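Local coordinates for putative drug/sodium antiporter (Escherichia coli, PDB 4Z3N), which probably works as an antiporter of the MATE family, carrying the genotoxin colibactin or its precursors across the cell membrane, at residues 279-284 / 434-439. Numbering follows the deposited sequence.
Sequences FFIVRL and GVYFGA. With OLC ((2R)-2,3-dihydroxypropyl (9Z)-octadec-9-enoate), chain B.
With CG1 of I281 turned anti to its carbonyl carbon (chi1 -62°) and CG1 of V435 turned anti to its backbone N (chi1 -179°), the ends of the isoleucine and valine converge between two antiparallel membrane helices of the MATE transporter fold. The pair illustrates how an all-helical bundle can join spans far apart in sequence by apolar packing: helix 250-284, here close to its C-terminal end, meets the first turns of helix 432-453. The local axes run at 168° to each other and come no closer than 10.8 Å, a wide spacing bridged by the side chains, while the nearest CA atoms, those of I281 and V435, are 7.3 Å apart.

V435 is the central residue of this small interface, meeting F280, I281 and L284, its two branches doing different work. CG1 receives the tip of I281, whereas CG2 of V435 lies 3.8 Å from CD1 of L284, one turn further along, and the leucine and valine chains run alongside in opposing senses. CB of F280 makes a looser contact with V435, while the phenylalanine side chain also touches V421 and Y422 of helix 417-427. On the other flank the Y436 ring is approached obliquely by CD1 of I281, 4.3 Å from CE1. A288 of the neighbouring helix 286-322 touches both I281 and Y436, and Y277, a turn earlier on the same helix as I281, packs on V435 and Y436.

One turn beyond V435, a bound monoolein lies against the same helix, its C24 resting 3.4 Å from CB of A439.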
# COMPACT_ATOMS: atom_id res chain seq x y z
N PHE A 279 -7.93 -18.44 -7.58
CA PHE A 279 -8.76 -19.26 -8.46
C PHE A 279 -8.00 -20.48 -8.96
O PHE A 279 -8.43 -21.61 -8.77
CB PHE A 279 -9.27 -18.40 -9.63
CG PHE A 279 -10.17 -19.13 -10.58
CD1 PHE A 279 -11.46 -19.49 -10.20
CD2 PHE A 279 -9.76 -19.41 -11.88
CE1 PHE A 279 -12.30 -20.14 -11.09
CE2 PHE A 279 -10.60 -20.07 -12.77
CZ PHE A 279 -11.87 -20.42 -12.38
N PHE A 280 -6.86 -20.25 -9.59
CA PHE A 280 -6.04 -21.32 -10.13
C PHE A 280 -5.53 -22.30 -9.04
O PHE A 280 -5.60 -23.52 -9.19
CB PHE A 280 -4.86 -20.73 -10.91
CG PHE A 280 -5.16 -20.42 -12.36
CD1 PHE A 280 -5.15 -21.42 -13.31
CD2 PHE A 280 -5.40 -19.12 -12.77
CE1 PHE A 280 -5.41 -21.14 -14.65
CE2 PHE A 280 -5.66 -18.83 -14.12
CZ PHE A 280 -5.67 -19.84 -15.05
N ILE A 281 -5.02 -21.75 -7.94
CA ILE A 281 -4.41 -22.57 -6.90
C ILE A 281 -5.42 -23.55 -6.31
O ILE A 281 -5.09 -24.71 -6.05
CB ILE A 281 -3.82 -21.68 -5.77
CG1 ILE A 281 -2.72 -20.78 -6.32
CG2 ILE A 281 -3.23 -22.53 -4.67
CD1 ILE A 281 -1.53 -21.53 -6.85
N VAL A 282 -6.64 -23.08 -6.12
CA VAL A 282 -7.70 -23.83 -5.45
C VAL A 282 -8.25 -24.97 -6.33
O VAL A 282 -8.43 -26.09 -5.87
CB VAL A 282 -8.86 -22.88 -5.03
CG1 VAL A 282 -10.18 -23.36 -5.59
CG2 VAL A 282 -8.93 -22.73 -3.52
N ARG A 283 -8.49 -24.66 -7.61
CA ARG A 283 -8.98 -25.65 -8.57
C ARG A 283 -7.94 -26.73 -8.86
O ARG A 283 -8.28 -27.78 -9.40
CB ARG A 283 -9.40 -24.95 -9.87
CG ARG A 283 -9.83 -25.91 -10.99
CD ARG A 283 -10.74 -25.24 -12.01
NE ARG A 283 -10.03 -24.82 -13.22
CZ ARG A 283 -9.79 -25.61 -14.26
NH1 ARG A 283 -10.20 -26.87 -14.26
NH2 ARG A 283 -9.14 -25.13 -15.32
N LEU A 284 -6.68 -26.50 -8.50
CA LEU A 284 -5.64 -27.49 -8.76
C LEU A 284 -5.31 -28.35 -7.54
O LEU A 284 -5.37 -29.57 -7.61
CB LEU A 284 -4.37 -26.82 -9.27
CG LEU A 284 -4.39 -26.36 -10.73
CD1 LEU A 284 -3.06 -25.68 -11.08
CD2 LEU A 284 -4.70 -27.52 -11.66
N GLY A 434 3.40 -24.90 -12.23
CA GLY A 434 3.14 -24.06 -13.39
C GLY A 434 2.57 -22.71 -13.00
O GLY A 434 2.89 -21.72 -13.61
N VAL A 435 1.70 -22.68 -12.00
CA VAL A 435 1.20 -21.43 -11.47
C VAL A 435 2.36 -20.57 -10.97
O VAL A 435 2.52 -19.42 -11.39
CB VAL A 435 0.21 -21.67 -10.30
CG1 VAL A 435 -0.32 -20.33 -9.78
CG2 VAL A 435 -0.93 -22.59 -10.72
N TYR A 436 3.16 -21.14 -10.07
CA TYR A 436 4.29 -20.44 -9.49
C TYR A 436 5.18 -19.79 -10.56
O TYR A 436 5.54 -18.61 -10.46
CB TYR A 436 5.12 -21.40 -8.65
CG TYR A 436 4.40 -22.02 -7.49
CD1 TYR A 436 3.27 -21.44 -6.95
CD2 TYR A 436 4.89 -23.19 -6.92
CE1 TYR A 436 2.62 -22.03 -5.86
CE2 TYR A 436 4.27 -23.78 -5.84
CZ TYR A 436 3.14 -23.20 -5.31
OH TYR A 436 2.55 -23.81 -4.24
N PHE A 437 5.54 -20.55 -11.59
CA PHE A 437 6.42 -20.01 -12.61
C PHE A 437 5.69 -18.97 -13.46
O PHE A 437 6.23 -17.91 -13.76
CB PHE A 437 7.00 -21.12 -13.50
CG PHE A 437 8.19 -21.80 -12.91
CD1 PHE A 437 9.41 -21.13 -12.82
CD2 PHE A 437 8.11 -23.10 -12.43
CE1 PHE A 437 10.53 -21.75 -12.26
CE2 PHE A 437 9.22 -23.73 -11.87
CZ PHE A 437 10.44 -23.05 -11.79
N GLY A 438 4.46 -19.28 -13.84
CA GLY A 438 3.72 -18.40 -14.71
C GLY A 438 3.50 -17.06 -14.06
O GLY A 438 3.68 -16.02 -14.68
N ALA A 439 3.12 -17.11 -12.78
CA ALA A 439 2.69 -15.93 -12.06
C ALA A 439 3.81 -14.90 -11.90
O ALA A 439 3.56 -13.70 -11.92
CB ALA A 439 2.14 -16.33 -10.70
C18 OLC B . 2.71 -5.24 -5.03
C10 OLC B . 6.55 -12.98 -6.66
C9 OLC B . 5.95 -13.05 -5.45
C17 OLC B . 3.41 -6.58 -5.03
C11 OLC B . 5.86 -12.33 -7.84
C8 OLC B . 6.14 -14.29 -4.59
C24 OLC B . -0.30 -14.03 -11.06
C16 OLC B . 3.33 -7.18 -6.42
C12 OLC B . 4.48 -11.79 -7.48
C7 OLC B . 5.47 -14.14 -3.23
C15 OLC B . 4.12 -8.48 -6.48
C13 OLC B . 4.28 -10.41 -8.12
C6 OLC B . 3.97 -14.34 -3.35
C14 OLC B . 3.36 -9.51 -7.31
C5 OLC B . 3.65 -15.57 -4.18
C4 OLC B . 2.23 -15.47 -4.71
C3 OLC B . 2.00 -14.11 -5.35
C2 OLC B . 0.78 -14.11 -6.26
C21 OLC B . 1.05 -12.49 -9.64
C1 OLC B . 0.95 -13.07 -7.35
C22 OLC B . 0.23 -12.61 -10.91
O19 OLC B . 1.60 -12.05 -7.17
O25 OLC B . -1.65 -13.98 -11.49
O23 OLC B . -0.86 -11.72 -10.86
O20 OLC B . 0.49 -13.33 -8.65